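PDB 5LMG: DNA topoisomerase 2-associated protein PAT1 from Saccharomyces cerevisiae, which activates mRNA decapping and represses translation, its C-terminal domain binding a short helical leucine-rich motif of the decapping enzyme Dcp2. Local coordinates for residues Q293-I304 against L349-L358; L54-L65 against S77-H85. The protein carries 2 engineered substitutions. All coordinates share one frame; numbering follows the deposited sequence.

Contact 1 of 2, residues Q293-I304 against L349-L358; sequences QRIIIDEVRDEI and LNLFLNVMGL. With EDO (1,2-ethanediol), chain F; EDO (1,2-ethanediol), chain H.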
loop_
_atom_site.group_PDB
_atom_site.type_symbol
_atom_site.label_atom_id
_atom_site.label_comp_id
_atom_site.label_asym_id
_atom_site.label_seq_id
_atom_site.Cartn_x
_atom_site.Cartn_y
_atom_site.Cartn_z
ATOM N N GLN A 293 -10.378 -15.470 -9.390
ATOM C CA GLN A 293 -9.004 -15.948 -9.479
ATOM C C GLN A 293 -8.546 -16.176 -10.925
ATOM O O GLN A 293 -7.405 -15.844 -11.261
ATOM C CB GLN A 293 -8.798 -17.189 -8.603
ATOM C CG GLN A 293 -8.869 -16.897 -7.095
ATOM C CD GLN A 293 -8.798 -18.148 -6.243
ATOM O OE1 GLN A 293 -8.848 -19.275 -6.738
ATOM N NE2 GLN A 293 -8.681 -17.980 -4.929
ATOM N N ARG A 294 -9.453 -16.716 -11.770
ATOM C CA ARG A 294 -9.251 -16.981 -13.195
ATOM C C ARG A 294 -8.916 -15.682 -13.918
ATOM O O ARG A 294 -7.964 -15.654 -14.696
ATOM C CB ARG A 294 -10.501 -17.609 -13.817
ATOM C CG ARG A 294 -10.706 -19.090 -13.472
ATOM C CD ARG A 294 -12.023 -19.584 -14.041
ATOM N NE ARG A 294 -11.896 -20.023 -15.431
ATOM C CZ ARG A 294 -12.220 -19.296 -16.496
ATOM N NH1 ARG A 294 -12.699 -18.068 -16.350
ATOM N NH2 ARG A 294 -12.086 -19.800 -17.716
ATOM N N ILE A 295 -9.697 -14.611 -13.639
ATOM C CA ILE A 295 -9.514 -13.279 -14.212
ATOM C C ILE A 295 -8.174 -12.687 -13.735
ATOM O O ILE A 295 -7.429 -12.185 -14.572
ATOM C CB ILE A 295 -10.721 -12.341 -13.908
ATOM C CG1 ILE A 295 -12.008 -12.805 -14.637
ATOM C CG2 ILE A 295 -10.379 -10.858 -14.243
ATOM C CD1 ILE A 295 -13.282 -12.377 -14.004
ATOM N N ILE A 296 -7.882 -12.736 -12.400
ATOM C CA ILE A 296 -6.626 -12.199 -11.823
ATOM C C ILE A 296 -5.385 -12.814 -12.511
ATOM O O ILE A 296 -4.548 -12.050 -13.003
ATOM C CB ILE A 296 -6.543 -12.275 -10.268
ATOM C CG1 ILE A 296 -7.710 -11.491 -9.598
ATOM C CG2 ILE A 296 -5.150 -11.763 -9.758
ATOM C CD1 ILE A 296 -8.090 -11.973 -8.137
ATOM N N ILE A 297 -5.292 -14.180 -12.551
ATOM C CA ILE A 297 -4.220 -14.970 -13.183
ATOM C C ILE A 297 -4.073 -14.568 -14.650
ATOM O O ILE A 297 -2.952 -14.357 -15.114
ATOM C CB ILE A 297 -4.462 -16.521 -13.037
ATOM C CG1 ILE A 297 -3.960 -17.060 -11.686
ATOM C CG2 ILE A 297 -3.813 -17.331 -14.191
ATOM C CD1 ILE A 297 -2.403 -17.383 -11.615
ATOM N N ASP A 298 -5.212 -14.470 -15.381
ATOM C CA ASP A 298 -5.189 -14.101 -16.790
ATOM C C ASP A 298 -4.583 -12.694 -16.987
ATOM O O ASP A 298 -3.741 -12.505 -17.862
ATOM C CB ASP A 298 -6.612 -14.180 -17.396
ATOM C CG ASP A 298 -6.617 -13.833 -18.856
ATOM O OD1 ASP A 298 -5.934 -14.532 -19.631
ATOM O OD2 ASP A 298 -7.193 -12.788 -19.209
ATOM N N GLU A 299 -5.017 -11.725 -16.166
ATOM C CA GLU A 299 -4.602 -10.331 -16.282
ATOM C C GLU A 299 -3.128 -10.093 -15.940
ATOM O O GLU A 299 -2.524 -9.185 -16.508
ATOM C CB GLU A 299 -5.530 -9.393 -15.485
ATOM C CG GLU A 299 -6.876 -9.187 -16.181
ATOM C CD GLU A 299 -7.727 -8.017 -15.718
ATOM O OE1 GLU A 299 -7.184 -6.900 -15.540
ATOM O OE2 GLU A 299 -8.959 -8.203 -15.602
ATOM N N VAL A 300 -2.540 -10.933 -15.065
ATOM C CA VAL A 300 -1.151 -10.772 -14.630
ATOM C C VAL A 300 -0.229 -11.881 -15.141
ATOM O O VAL A 300 0.930 -11.911 -14.742
ATOM C CB VAL A 300 -1.020 -10.577 -13.085
ATOM C CG1 VAL A 300 -1.871 -9.410 -12.595
ATOM C CG2 VAL A 300 -1.317 -11.857 -12.307
ATOM N N ARG A 301 -0.734 -12.788 -16.014
ATOM C CA ARG A 301 0.039 -13.900 -16.589
ATOM C C ARG A 301 1.397 -13.459 -17.136
ATOM O O ARG A 301 2.399 -14.113 -16.849
ATOM C CB ARG A 301 -0.772 -14.654 -17.660
ATOM C CG ARG A 301 0.019 -15.759 -18.386
ATOM C CD ARG A 301 -0.806 -16.591 -19.371
ATOM N NE ARG A 301 -1.487 -15.739 -20.342
ATOM C CZ ARG A 301 -2.785 -15.458 -20.307
ATOM N NH1 ARG A 301 -3.572 -16.028 -19.400
ATOM N NH2 ARG A 301 -3.309 -14.622 -21.190
ATOM N N ASP A 302 1.429 -12.356 -17.914
ATOM C CA ASP A 302 2.681 -11.837 -18.478
ATOM C C ASP A 302 3.648 -11.337 -17.383
ATOM O O ASP A 302 4.862 -11.470 -17.527
ATOM C CB ASP A 302 2.408 -10.781 -19.558
ATOM C CG ASP A 302 1.631 -11.296 -20.770
ATOM O OD1 ASP A 302 1.771 -12.503 -21.108
ATOM O OD2 ASP A 302 0.887 -10.493 -21.382
ATOM N N GLU A 303 3.103 -10.839 -16.261
ATOM C CA GLU A 303 3.898 -10.381 -15.117
ATOM C C GLU A 303 4.471 -11.564 -14.335
ATOM O O GLU A 303 5.613 -11.479 -13.883
ATOM C CB GLU A 303 3.095 -9.438 -14.223
ATOM C CG GLU A 303 2.801 -8.087 -14.869
ATOM C CD GLU A 303 3.960 -7.167 -15.235
ATOM O OE1 GLU A 303 3.716 -6.208 -16.004
ATOM O OE2 GLU A 303 5.101 -7.389 -14.767
ATOM N N ILE A 304 3.714 -12.697 -14.275
ATOM C CA ILE A 304 4.153 -13.947 -13.647
ATOM C C ILE A 304 5.375 -14.485 -14.437
ATOM O O ILE A 304 6.399 -14.804 -13.828
ATOM C CB ILE A 304 2.991 -14.992 -13.548
ATOM C CG1 ILE A 304 1.914 -14.542 -12.518
ATOM C CG2 ILE A 304 3.524 -16.399 -13.215
ATOM C CD1 ILE A 304 0.578 -15.270 -12.601
ATOM N N LEU A 349 6.475 -14.058 -5.454
ATOM C CA LEU A 349 5.575 -14.723 -6.383
ATOM C C LEU A 349 4.786 -15.858 -5.679
ATOM O O LEU A 349 3.574 -15.941 -5.867
ATOM C CB LEU A 349 6.339 -15.226 -7.623
ATOM C CG LEU A 349 5.555 -16.041 -8.672
ATOM C CD1 LEU A 349 4.369 -15.255 -9.251
ATOM C CD2 LEU A 349 6.480 -16.513 -9.785
ATOM N N ASN A 350 5.453 -16.679 -4.840
ATOM C CA ASN A 350 4.778 -17.764 -4.114
ATOM C C ASN A 350 3.759 -17.266 -3.084
ATOM O O ASN A 350 2.805 -17.981 -2.813
ATOM C CB ASN A 350 5.768 -18.752 -3.496
ATOM C CG ASN A 350 6.247 -19.748 -4.514
ATOM O OD1 ASN A 350 5.460 -20.324 -5.269
ATOM N ND2 ASN A 350 7.549 -19.965 -4.573
ATOM N N LEU A 351 3.908 -16.030 -2.569
ATOM C CA LEU A 351 2.922 -15.416 -1.671
ATOM C C LEU A 351 1.560 -15.366 -2.404
ATOM O O LEU A 351 0.536 -15.755 -1.841
ATOM C CB LEU A 351 3.373 -13.988 -1.252
ATOM C CG LEU A 351 2.395 -13.133 -0.402
ATOM C CD1 LEU A 351 2.032 -13.824 0.921
ATOM C CD2 LEU A 351 2.991 -11.767 -0.104
ATOM N N PHE A 352 1.589 -14.960 -3.691
ATOM C CA PHE A 352 0.417 -14.867 -4.551
ATOM C C PHE A 352 -0.074 -16.242 -5.000
ATOM O O PHE A 352 -1.253 -16.527 -4.835
ATOM C CB PHE A 352 0.702 -13.951 -5.759
ATOM C CG PHE A 352 -0.321 -13.973 -6.878
ATOM C CD1 PHE A 352 -1.660 -13.672 -6.630
ATOM C CD2 PHE A 352 0.062 -14.245 -8.187
ATOM C CE1 PHE A 352 -2.597 -13.659 -7.672
ATOM C CE2 PHE A 352 -0.881 -14.243 -9.225
ATOM C CZ PHE A 352 -2.198 -13.938 -8.961
ATOM N N LEU A 353 0.826 -17.085 -5.553
ATOM C CA LEU A 353 0.491 -18.403 -6.099
ATOM C C LEU A 353 -0.089 -19.385 -5.083
ATOM O O LEU A 353 -1.098 -20.027 -5.396
ATOM C CB LEU A 353 1.689 -19.044 -6.832
ATOM C CG LEU A 353 2.170 -18.391 -8.130
ATOM C CD1 LEU A 353 3.421 -19.107 -8.648
ATOM C CD2 LEU A 353 1.074 -18.399 -9.208
ATOM N N ASN A 354 0.552 -19.514 -3.885
ATOM C CA ASN A 354 0.128 -20.435 -2.811
ATOM C C ASN A 354 -1.310 -20.239 -2.372
ATOM O O ASN A 354 -2.000 -21.215 -2.098
ATOM C CB ASN A 354 1.060 -20.397 -1.605
ATOM C CG ASN A 354 2.500 -20.802 -1.878
ATOM O OD1 ASN A 354 2.874 -21.354 -2.927
ATOM N ND2 ASN A 354 3.340 -20.537 -0.921
ATOM N N VAL A 355 -1.758 -18.982 -2.335
ATOM C CA VAL A 355 -3.114 -18.554 -1.984
ATOM C C VAL A 355 -4.166 -19.247 -2.906
ATOM O O VAL A 355 -5.257 -19.606 -2.456
ATOM C CB VAL A 355 -3.133 -17.001 -2.011
ATOM C CG1 VAL A 355 -4.437 -16.438 -2.543
ATOM C CG2 VAL A 355 -2.783 -16.421 -0.639
ATOM N N MET A 356 -3.783 -19.510 -4.161
ATOM C CA MET A 356 -4.620 -20.193 -5.142
ATOM C C MET A 356 -4.285 -21.693 -5.264
ATOM O O MET A 356 -4.749 -22.352 -6.193
ATOM C CB MET A 356 -4.492 -19.502 -6.495
ATOM C CG MET A 356 -5.059 -18.093 -6.515
ATOM S SD MET A 356 -4.631 -17.214 -8.026
ATOM C CE MET A 356 -2.804 -17.386 -8.019
ATOM N N GLY A 357 -3.485 -22.209 -4.338
ATOM C CA GLY A 357 -3.071 -23.610 -4.330
ATOM C C GLY A 357 -2.058 -23.975 -5.401
ATOM O O GLY A 357 -1.979 -25.137 -5.811
ATOM N N LEU A 358 -1.272 -22.983 -5.855
ATOM C CA LEU A 358 -0.237 -23.151 -6.877
ATOM C C LEU A 358 1.133 -22.830 -6.301
ATOM O O LEU A 358 1.210 -22.155 -5.281
ATOM C CB LEU A 358 -0.524 -22.277 -8.122
ATOM C CG LEU A 358 -1.858 -22.541 -8.857
ATOM C CD1 LEU A 358 -2.062 -21.539 -9.955
ATOM C CD2 LEU A 358 -1.926 -23.966 -9.418
HETATM C C1 EDO F . 4.993 -12.320 -23.250
HETATM O O1 EDO F . 4.384 -13.003 -22.157
HETATM C C2 EDO F . 5.044 -10.805 -22.978
HETATM O O2 EDO F . 3.738 -10.271 -23.101
HETATM C C1 EDO H . 7.546 -4.983 -14.514
HETATM O O1 EDO H . 7.199 -5.986 -13.569
HETATM C C2 EDO H . 6.492 -3.853 -14.465
HETATM O O2 EDO H . 6.569 -3.108 -13.244
#
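The two long C-terminal helices of this alpha-alpha superhelical domain, 290-322 and 329-355, meet here as an antiparallel pair, F352 of the second standing as a knob in a hole made by I296, I297, V300 and I304 of the first. Its CG lies anti to the backbone N (chi1 168°), which carries the ring across to the other helix. I304 CD1 touches the ring at its edge, 3.8 Å from F352 CE2, while I296 CG2 comes in obliquely at 3.8 Å from F352 CZ. V300 reaches toward F352 head-on from the other helix, its CG2 oblique to the ring and 3.9 Å from F352 CE2. M356 CE of the same segment covers one ring face, offset toward the rim, and that methyl also meets I297 CD1 at 3.6 Å. The segment axes come no closer than 12.3 Å, at 150°, a separation spanned by these large apolar groups.

A Schellman motif ends helix 329-355, with L358 N bonded to L353 O, G357 N to N354 O, and G357, at positive phi, as its C-prime residue. M356 N is a second donor to L353 O, from the other face of its plane. Nearby Q293 slides past M356, Q293 CD lying 3.7 Å from M356 CG, while Q293 NE2 bonds to A285 O. The bound Dcp2 peptide packs on Q293 and I297, and an acidic side chain of it makes a salt bridge with R294.

Contact 2 of 2, residues L54-L65 against S77-H85; sequences LIETVYEEILDL and STAMWEALH. With EDO (1,2-ethanediol), chain G; EDO (1,2-ethanediol), chain E.
Helix 54-65 and the short helix 78-82 run antiparallel, their axes 9.1 Å apart at closest approach and at 159°, and the backbones come nearest at E61 and M80, whose CA atoms are 5.2 Å apart. M80 packs against I62 and L65. Its CG is anti to the backbone N (chi1 -176°) and the chain then bends twice, bringing M80 CG to 3.7 Å from I62 CD1 and folding M80 CE back near both I62 CD1 and L65 CD1. L65 crosses M80 at about a right angle, and its other methyl, CD2, rests by the backbone of S77.

E61 lays its aliphatic part on the short helix, E61 CB 3.8 Å from M80 CB, and bends at chi2 so that its carboxylate passes A79 CB. Cutting E61 back to alanine would keep the CB contact, but the short helix would probably lose the cover of the bent chain over M80 CA and A79 CB.

Further along, V58 CG2 packs at 3.8 Å from L84 CD2, and T57 CG2 meets A83 CB. At the end L54 CD1 sits over one face of the H85 ring, a CH-pi contact with CD1 4.2 Å from the centroid. A weak bond from H85 ND1 to A83 O, at the ring edge, is consistent with this ring orientation.

Helix 95-99 borders this end through P95, which touches both L54 and H85; helix 103-114 packs against I62 and L84, and F115, in the loop just after it, touches L65 and M80.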
loop_
_atom_site.group_PDB
_atom_site.type_symbol
_atom_site.label_atom_id
_atom_site.label_comp_id
_atom_site.label_asym_id
_atom_site.label_seq_id
_atom_site.Cartn_x
_atom_site.Cartn_y
_atom_site.Cartn_z
ATOM N N LEU A 54 -2.320 26.155 10.930
ATOM C CA LEU A 54 -3.105 25.081 11.548
ATOM C C LEU A 54 -2.204 24.021 12.170
ATOM O O LEU A 54 -2.497 23.568 13.272
ATOM C CB LEU A 54 -4.093 24.433 10.560
ATOM C CG LEU A 54 -5.302 25.262 10.093
ATOM C CD1 LEU A 54 -6.300 24.373 9.360
ATOM C CD2 LEU A 54 -6.006 25.988 11.262
ATOM N N ILE A 55 -1.105 23.647 11.472
ATOM C CA ILE A 55 -0.117 22.669 11.937
ATOM C C ILE A 55 0.525 23.165 13.247
ATOM O O ILE A 55 0.586 22.395 14.205
ATOM C CB ILE A 55 0.927 22.291 10.828
ATOM C CG1 ILE A 55 0.235 21.569 9.648
ATOM C CG2 ILE A 55 2.062 21.406 11.396
ATOM C CD1 ILE A 55 1.038 21.478 8.343
ATOM N N GLU A 56 0.936 24.460 13.295
ATOM C CA GLU A 56 1.549 25.099 14.480
ATOM C C GLU A 56 0.608 25.047 15.680
ATOM O O GLU A 56 1.050 24.716 16.780
ATOM C CB GLU A 56 1.991 26.555 14.203
ATOM C CG GLU A 56 3.101 26.725 13.167
ATOM C CD GLU A 56 4.246 25.728 13.206
ATOM O OE1 GLU A 56 4.915 25.624 14.260
ATOM O OE2 GLU A 56 4.467 25.048 12.178
ATOM N N THR A 57 -0.693 25.330 15.452
ATOM C CA THR A 57 -1.764 25.254 16.450
ATOM C C THR A 57 -1.884 23.797 16.961
ATOM O O THR A 57 -1.909 23.591 18.175
ATOM C CB THR A 57 -3.079 25.804 15.860
ATOM O OG1 THR A 57 -2.887 27.173 15.511
ATOM C CG2 THR A 57 -4.257 25.689 16.820
ATOM N N VAL A 58 -1.907 22.805 16.041
ATOM C CA VAL A 58 -1.975 21.373 16.386
ATOM C C VAL A 58 -0.809 20.973 17.309
ATOM O O VAL A 58 -1.046 20.328 18.338
ATOM C CB VAL A 58 -2.108 20.442 15.146
ATOM C CG1 VAL A 58 -1.908 18.974 15.527
ATOM C CG2 VAL A 58 -3.462 20.634 14.457
ATOM N N TYR A 59 0.431 21.388 16.959
ATOM C CA TYR A 59 1.641 21.139 17.760
ATOM C C TYR A 59 1.515 21.748 19.167
ATOM O O TYR A 59 1.809 21.069 20.151
ATOM C CB TYR A 59 2.910 21.635 17.028
ATOM C CG TYR A 59 3.526 20.567 16.146
ATOM C CD1 TYR A 59 2.898 20.153 14.974
ATOM C CD2 TYR A 59 4.725 19.949 16.500
ATOM C CE1 TYR A 59 3.439 19.144 14.181
ATOM C CE2 TYR A 59 5.276 18.938 15.713
ATOM C CZ TYR A 59 4.618 18.523 14.564
ATOM O OH TYR A 59 5.135 17.515 13.784
ATOM N N GLU A 60 1.011 22.998 19.263
ATOM C CA GLU A 60 0.818 23.686 20.550
ATOM C C GLU A 60 -0.137 22.899 21.444
ATOM O O GLU A 60 0.180 22.667 22.611
ATOM C CB GLU A 60 0.294 25.111 20.343
ATOM C CG GLU A 60 1.362 26.102 19.904
ATOM C CD GLU A 60 0.860 27.460 19.445
ATOM O OE1 GLU A 60 -0.371 27.629 19.277
ATOM O OE2 GLU A 60 1.709 28.354 19.224
ATOM N N GLU A 61 -1.264 22.434 20.878
ATOM C CA GLU A 61 -2.272 21.656 21.600
ATOM C C GLU A 61 -1.746 20.290 22.048
ATOM O O GLU A 61 -2.061 19.865 23.161
ATOM C CB GLU A 61 -3.581 21.527 20.803
ATOM C CG GLU A 61 -4.248 22.847 20.427
ATOM C CD GLU A 61 -4.743 23.776 21.524
ATOM O OE1 GLU A 61 -4.631 23.435 22.724
ATOM O OE2 GLU A 61 -5.249 24.864 21.168
ATOM N N ILE A 62 -0.912 19.628 21.213
ATOM C CA ILE A 62 -0.315 18.329 21.554
ATOM C C ILE A 62 0.693 18.519 22.686
ATOM O O ILE A 62 0.653 17.768 23.660
ATOM C CB ILE A 62 0.266 17.579 20.312
ATOM C CG1 ILE A 62 -0.851 17.042 19.364
ATOM C CG2 ILE A 62 1.274 16.462 20.697
ATOM C CD1 ILE A 62 -1.797 15.915 19.923
ATOM N N LEU A 63 1.569 19.538 22.573
ATOM C CA LEU A 63 2.569 19.859 23.590
ATOM C C LEU A 63 1.924 20.110 24.954
ATOM O O LEU A 63 2.444 19.623 25.955
ATOM C CB LEU A 63 3.487 21.020 23.158
ATOM C CG LEU A 63 4.470 20.744 21.985
ATOM C CD1 LEU A 63 5.313 21.958 21.696
ATOM C CD2 LEU A 63 5.362 19.523 22.238
ATOM N N ASP A 64 0.753 20.788 24.983
ATOM C CA ASP A 64 -0.022 21.038 26.209
ATOM C C ASP A 64 -0.570 19.733 26.779
ATOM O O ASP A 64 -0.430 19.497 27.977
ATOM C CB ASP A 64 -1.185 22.024 25.950
ATOM C CG ASP A 64 -0.804 23.496 25.895
ATOM O OD1 ASP A 64 0.333 23.837 26.302
ATOM O OD2 ASP A 64 -1.651 24.312 25.457
ATOM N N LEU A 65 -1.168 18.876 25.921
ATOM C CA LEU A 65 -1.725 17.586 26.347
ATOM C C LEU A 65 -0.632 16.683 26.905
ATOM O O LEU A 65 -0.824 16.075 27.959
ATOM C CB LEU A 65 -2.461 16.867 25.198
ATOM C CG LEU A 65 -3.819 17.423 24.769
ATOM C CD1 LEU A 65 -4.249 16.828 23.423
ATOM C CD2 LEU A 65 -4.885 17.212 25.841
ATOM N N SER A 77 -8.820 16.942 25.455
ATOM C CA SER A 77 -8.420 16.922 24.045
ATOM C C SER A 77 -9.390 17.638 23.075
ATOM O O SER A 77 -9.198 17.540 21.863
ATOM C CB SER A 77 -8.179 15.484 23.592
ATOM O OG SER A 77 -9.379 14.734 23.665
ATOM N N THR A 78 -10.410 18.364 23.598
ATOM C CA THR A 78 -11.406 19.094 22.787
ATOM C C THR A 78 -10.759 20.132 21.853
ATOM O O THR A 78 -11.072 20.151 20.661
ATOM C CB THR A 78 -12.483 19.734 23.696
ATOM O OG1 THR A 78 -13.080 18.714 24.492
ATOM C CG2 THR A 78 -13.566 20.467 22.915
ATOM N N ALA A 79 -9.888 21.003 22.406
ATOM C CA ALA A 79 -9.190 22.051 21.659
ATOM C C ALA A 79 -8.314 21.464 20.546
ATOM O O ALA A 79 -8.323 21.997 19.436
ATOM C CB ALA A 79 -8.363 22.913 22.598
ATOM N N MET A 80 -7.615 20.329 20.820
ATOM C CA MET A 80 -6.772 19.655 19.826
ATOM C C MET A 80 -7.635 19.077 18.688
ATOM O O MET A 80 -7.292 19.274 17.511
ATOM C CB MET A 80 -5.901 18.568 20.485
ATOM C CG MET A 80 -4.918 17.893 19.522
ATOM S SD MET A 80 -5.597 16.426 18.695
ATOM C CE MET A 80 -5.545 15.236 20.029
ATOM N N TRP A 81 -8.734 18.352 19.043
ATOM C CA TRP A 81 -9.664 17.767 18.075
ATOM C C TRP A 81 -10.234 18.858 17.160
ATOM O O TRP A 81 -10.210 18.693 15.945
ATOM C CB TRP A 81 -10.795 16.959 18.765
ATOM C CG TRP A 81 -11.885 16.516 17.821
ATOM C CD1 TRP A 81 -13.139 17.046 17.716
ATOM C CD2 TRP A 81 -11.784 15.520 16.787
ATOM N NE1 TRP A 81 -13.841 16.411 16.714
ATOM C CE2 TRP A 81 -13.032 15.477 16.122
ATOM C CE3 TRP A 81 -10.760 14.651 16.363
ATOM C CZ2 TRP A 81 -13.287 14.595 15.061
ATOM C CZ3 TRP A 81 -11.025 13.761 15.330
ATOM C CH2 TRP A 81 -12.273 13.741 14.688
ATOM N N GLU A 82 -10.676 19.985 17.747
ATOM C CA GLU A 82 -11.224 21.127 17.008
ATOM C C GLU A 82 -10.192 21.775 16.068
ATOM O O GLU A 82 -10.554 22.166 14.959
ATOM C CB GLU A 82 -11.839 22.161 17.960
ATOM C CG GLU A 82 -13.240 21.792 18.420
ATOM C CD GLU A 82 -13.944 22.871 19.221
ATOM O OE1 GLU A 82 -14.333 23.903 18.625
ATOM O OE2 GLU A 82 -14.128 22.675 20.444
ATOM N N ALA A 83 -8.907 21.826 16.485
ATOM C CA ALA A 83 -7.798 22.377 15.689
ATOM C C ALA A 83 -7.451 21.530 14.435
ATOM O O ALA A 83 -6.708 22.000 13.574
ATOM C CB ALA A 83 -6.566 22.565 16.564
ATOM N N LEU A 84 -8.013 20.307 14.323
ATOM C CA LEU A 84 -7.799 19.389 13.194
ATOM C C LEU A 84 -8.730 19.622 11.984
ATOM O O LEU A 84 -8.391 19.204 10.871
ATOM C CB LEU A 84 -7.879 17.918 13.644
ATOM C CG LEU A 84 -6.807 17.366 14.585
ATOM C CD1 LEU A 84 -7.149 15.948 14.995
ATOM C CD2 LEU A 84 -5.429 17.373 13.938
ATOM N N HIS A 85 -9.907 20.255 12.208
ATOM C CA HIS A 85 -10.921 20.602 11.193
ATOM C C HIS A 85 -11.435 19.408 10.372
ATOM O O HIS A 85 -11.604 19.539 9.158
ATOM C CB HIS A 85 -10.397 21.724 10.263
ATOM C CG HIS A 85 -10.179 23.030 10.954
ATOM N ND1 HIS A 85 -9.109 23.226 11.803
ATOM C CD2 HIS A 85 -10.898 24.173 10.882
ATOM C CE1 HIS A 85 -9.212 24.474 12.230
ATOM N NE2 HIS A 85 -10.276 25.084 11.703
HETATM C C1 EDO G . -5.058 26.216 25.738
HETATM O O1 EDO G . -3.919 27.002 26.056
HETATM C C2 EDO G . -5.565 26.576 24.317
HETATM O O2 EDO G . -6.716 25.799 24.011
HETATM C C1 EDO E . -1.569 31.299 19.271
HETATM O O1 EDO E . -2.839 31.919 19.128
HETATM C C2 EDO E . -0.605 31.841 18.188
HETATM O O2 EDO E . 0.666 31.229 18.336
#

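How the contacts relate
Contacts 1 and 2 lie on opposite sides of the chain's centre, with their own centres 47 Å apart and nearest atoms about 32 Å apart, so they do not touch. They come in series along the chain: contact 2 joins helices 48-70 and 78-82 near the N-terminal end, and contact 1 joins the last two long helices. Both are antiparallel helix pairs without hydrogen bonds between their segments. Contact 1 borders the bound Dcp2 peptide, which reaches nine of its residues. Contact 2 has instead a magnesium ion in its surroundings, about 8 Å from the side chain of S77, too far for that side chain to bind it directly.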